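Local coordinates for putative peptide ABC-transport system periplasmic peptide-binding protein (Campylobacter jejuni, PDB 4OEV) that binds nickel(II) outside the cytoplasm, here together with oxalate, as the solute-binding component of an ABC-type nickel importer, at residues G232-S238 with L460-Y466. Residues are numbered along the deposited sequence; the frame is centred on the assembly and turned at random.
Sequences GILREKS and LDFALVY
Gly232, Leu234 and Glu236 pair with Tyr466, Leu464 and Phe462 as hydrogen-bonded antiparallel pairs, each joined by two backbone N-H to O=C bonds; the shortest of these runs from Glu236 N to Phe462 O (2.7 Å). Ile233-Val465 and Arg235-Ala463 are the intervening non-hydrogen-bonded pairs, and the axes of segments 232-236 and 462-466 approach to 4.6 Å, with 156° between their N-to-C directions. The Tyr466 ring lies flat over Gly232, whose CA sits 3.8 Å from the ring centroid in a CH-pi contact. With chi1 at 61°, CG stands between the backbone N and the carbonyl carbon, and the ring folds across the neighbouring strand onto the glycine, which resembles the aromatic rescue of glycine known from antiparallel sheets. Leu234 CG packs obliquely against Tyr466 CE1, while water 1 meets the ring edge at the hydroxyl. On the other face, Ile233 CG2 touches Ala463 CB at 4.0 Å. Beside the Glu236-Phe462 pair, Asp461 OD2 joins a salt-bridge network, accepting from Lys237 NZ at its syn lone pair (2.7 Å) and, from within the strand, Arg235 NH1 on the anti side (2.9 Å), with guanidinium and carboxylate planes 83° apart. A bend at chi3 brings the Arg235 tip back to this oxygen. Ser238 OG donates to Leu460 O (2.7 Å) and approaches the edge of the Phe462 ring. Strand 454-467 is the shared member of a branched antiparallel sheet, pairing also with 214-216, 241-246 and 280-282; Tyr279 makes a cation-pi contact with Arg235, and helix 223-226 covers Ile233 and Val465 through Phe225.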
loop_
_atom_site.group_PDB
_atom_site.type_symbol
_atom_site.label_atom_id
_atom_site.label_comp_id
_atom_site.label_asym_id
_atom_site.label_seq_id
_atom_site.Cartn_x
_atom_site.Cartn_y
_atom_site.Cartn_z
ATOM N N GLY A 232 10.657 13.973 -19.035
ATOM C CA GLY A 232 9.331 13.522 -19.410
ATOM C C GLY A 232 8.448 13.384 -18.168
ATOM O O GLY A 232 8.952 13.366 -17.054
ATOM N N ILE A 233 7.133 13.342 -18.352
ATOM C CA ILE A 233 6.203 13.137 -17.233
ATOM C C ILE A 233 5.179 12.090 -17.635
ATOM O O ILE A 233 4.376 12.320 -18.532
ATOM C CB ILE A 233 5.468 14.430 -16.836
ATOM C CG1 ILE A 233 6.470 15.547 -16.547
ATOM C CG2 ILE A 233 4.580 14.160 -15.625
ATOM C CD1 ILE A 233 5.841 16.947 -16.452
ATOM N N LEU A 234 5.226 10.933 -16.991
ATOM C CA LEU A 234 4.287 9.859 -17.243
ATOM C C LEU A 234 3.189 9.894 -16.198
ATOM O O LEU A 234 3.500 9.766 -15.011
ATOM C CB LEU A 234 4.966 8.506 -17.167
ATOM C CG LEU A 234 5.471 7.939 -18.474
ATOM C CD1 LEU A 234 6.245 6.716 -18.089
ATOM C CD2 LEU A 234 4.320 7.618 -19.413
ATOM N N ARG A 235 1.938 10.062 -16.629
ATOM C CA ARG A 235 0.798 10.041 -15.705
ATOM C C ARG A 235 0.406 8.619 -15.433
ATOM O O ARG A 235 0.131 7.888 -16.377
ATOM C CB ARG A 235 -0.421 10.763 -16.264
ATOM C CG ARG A 235 -1.663 10.499 -15.391
ATOM C CD ARG A 235 -2.912 11.150 -15.942
ATOM N NE ARG A 235 -2.815 12.601 -16.041
ATOM C CZ ARG A 235 -3.526 13.460 -15.306
ATOM N NH1 ARG A 235 -4.374 13.010 -14.394
ATOM N NH2 ARG A 235 -3.399 14.780 -15.490
ATOM N N GLU A 236 0.385 8.221 -14.166
ATOM C CA GLU A 236 0.070 6.823 -13.804
ATOM C C GLU A 236 -1.215 6.780 -12.971
ATOM O O GLU A 236 -1.355 7.558 -12.033
ATOM C CB GLU A 236 1.227 6.203 -13.030
ATOM C CG GLU A 236 2.541 6.290 -13.789
ATOM C CD GLU A 236 3.262 4.956 -13.870
ATOM O OE1 GLU A 236 2.581 3.910 -13.995
ATOM O OE2 GLU A 236 4.517 4.944 -13.807
ATOM N N LYS A 237 -2.147 5.903 -13.340
ATOM C CA LYS A 237 -3.376 5.696 -12.568
ATOM C C LYS A 237 -3.013 4.897 -11.341
ATOM O O LYS A 237 -1.990 4.227 -11.346
ATOM C CB LYS A 237 -4.437 4.950 -13.384
ATOM C CG LYS A 237 -5.031 5.759 -14.558
ATOM C CD LYS A 237 -5.947 6.904 -14.055
ATOM C CE LYS A 237 -6.494 7.786 -15.194
ATOM N NZ LYS A 237 -6.179 9.277 -15.070
ATOM N N SER A 238 -3.817 4.969 -10.272
ATOM C CA SER A 238 -3.488 4.156 -9.095
ATOM C C SER A 238 -4.731 3.814 -8.306
ATOM O O SER A 238 -5.749 4.492 -8.427
ATOM C CB SER A 238 -2.510 4.868 -8.173
ATOM O OG SER A 238 -3.215 5.624 -7.181
ATOM N N LEU A 460 -5.694 9.059 -6.116
ATOM C CA LEU A 460 -4.624 9.823 -6.754
ATOM C C LEU A 460 -4.091 9.234 -8.068
ATOM O O LEU A 460 -3.987 7.996 -8.223
ATOM C CB LEU A 460 -3.458 9.948 -5.782
ATOM C CG LEU A 460 -3.764 10.432 -4.397
ATOM C CD1 LEU A 460 -2.456 10.451 -3.633
ATOM C CD2 LEU A 460 -4.380 11.878 -4.468
ATOM N N ASP A 461 -3.775 10.110 -9.022
ATOM C CA ASP A 461 -2.857 9.730 -10.088
ATOM C C ASP A 461 -1.462 10.072 -9.615
ATOM O O ASP A 461 -1.276 10.916 -8.734
ATOM C CB ASP A 461 -3.119 10.454 -11.399
ATOM C CG ASP A 461 -4.253 9.879 -12.158
ATOM O OD1 ASP A 461 -4.829 8.893 -11.673
ATOM O OD2 ASP A 461 -4.545 10.392 -13.260
ATOM N N PHE A 462 -0.472 9.445 -10.229
ATOM C CA PHE A 462 0.899 9.753 -9.876
ATOM C C PHE A 462 1.609 10.287 -11.089
ATOM O O PHE A 462 1.309 9.900 -12.217
ATOM C CB PHE A 462 1.618 8.519 -9.308
ATOM C CG PHE A 462 1.271 8.256 -7.874
ATOM C CD1 PHE A 462 1.965 8.901 -6.863
ATOM C CD2 PHE A 462 0.255 7.385 -7.545
ATOM C CE1 PHE A 462 1.636 8.717 -5.517
ATOM C CE2 PHE A 462 -0.088 7.186 -6.183
ATOM C CZ PHE A 462 0.607 7.837 -5.184
ATOM N N ALA A 463 2.551 11.187 -10.838
ATOM C CA ALA A 463 3.360 11.733 -11.907
ATOM C C ALA A 463 4.778 11.194 -11.781
ATOM O O ALA A 463 5.510 11.563 -10.859
ATOM C CB ALA A 463 3.343 13.308 -11.869
ATOM N N LEU A 464 5.152 10.295 -12.695
ATOM C CA LEU A 464 6.528 9.834 -12.760
ATOM C C LEU A 464 7.342 10.809 -13.574
ATOM O O LEU A 464 7.168 10.932 -14.804
ATOM C CB LEU A 464 6.624 8.411 -13.359
ATOM C CG LEU A 464 8.047 7.893 -13.614
ATOM C CD1 LEU A 464 8.959 8.070 -12.405
ATOM C CD2 LEU A 464 7.967 6.402 -14.034
ATOM N N VAL A 465 8.254 11.500 -12.913
ATOM C CA VAL A 465 9.047 12.463 -13.667
ATOM C C VAL A 465 10.424 11.902 -13.960
ATOM O O VAL A 465 11.133 11.472 -13.053
ATOM C CB VAL A 465 9.217 13.792 -12.957
ATOM C CG1 VAL A 465 10.028 14.714 -13.836
ATOM C CG2 VAL A 465 7.855 14.405 -12.631
ATOM N N TYR A 466 10.823 11.910 -15.211
ATOM C CA TYR A 466 12.055 11.184 -15.525
ATOM C C TYR A 466 12.974 11.912 -16.511
ATOM O O TYR A 466 12.547 12.501 -17.517
ATOM C CB TYR A 466 11.707 9.759 -16.054
ATOM C CG TYR A 466 10.883 9.797 -17.336
ATOM C CD1 TYR A 466 9.485 9.885 -17.287
ATOM C CD2 TYR A 466 11.495 9.799 -18.575
ATOM C CE1 TYR A 466 8.740 9.979 -18.455
ATOM C CE2 TYR A 466 10.753 9.875 -19.752
ATOM C CZ TYR A 466 9.372 9.953 -19.666
ATOM O OH TYR A 466 8.637 10.040 -20.818
HETATM O O HOH W 1 5.762 10.894 -20.699
HETATM O O HOH W 2 -5.669 7.107 -10.081
#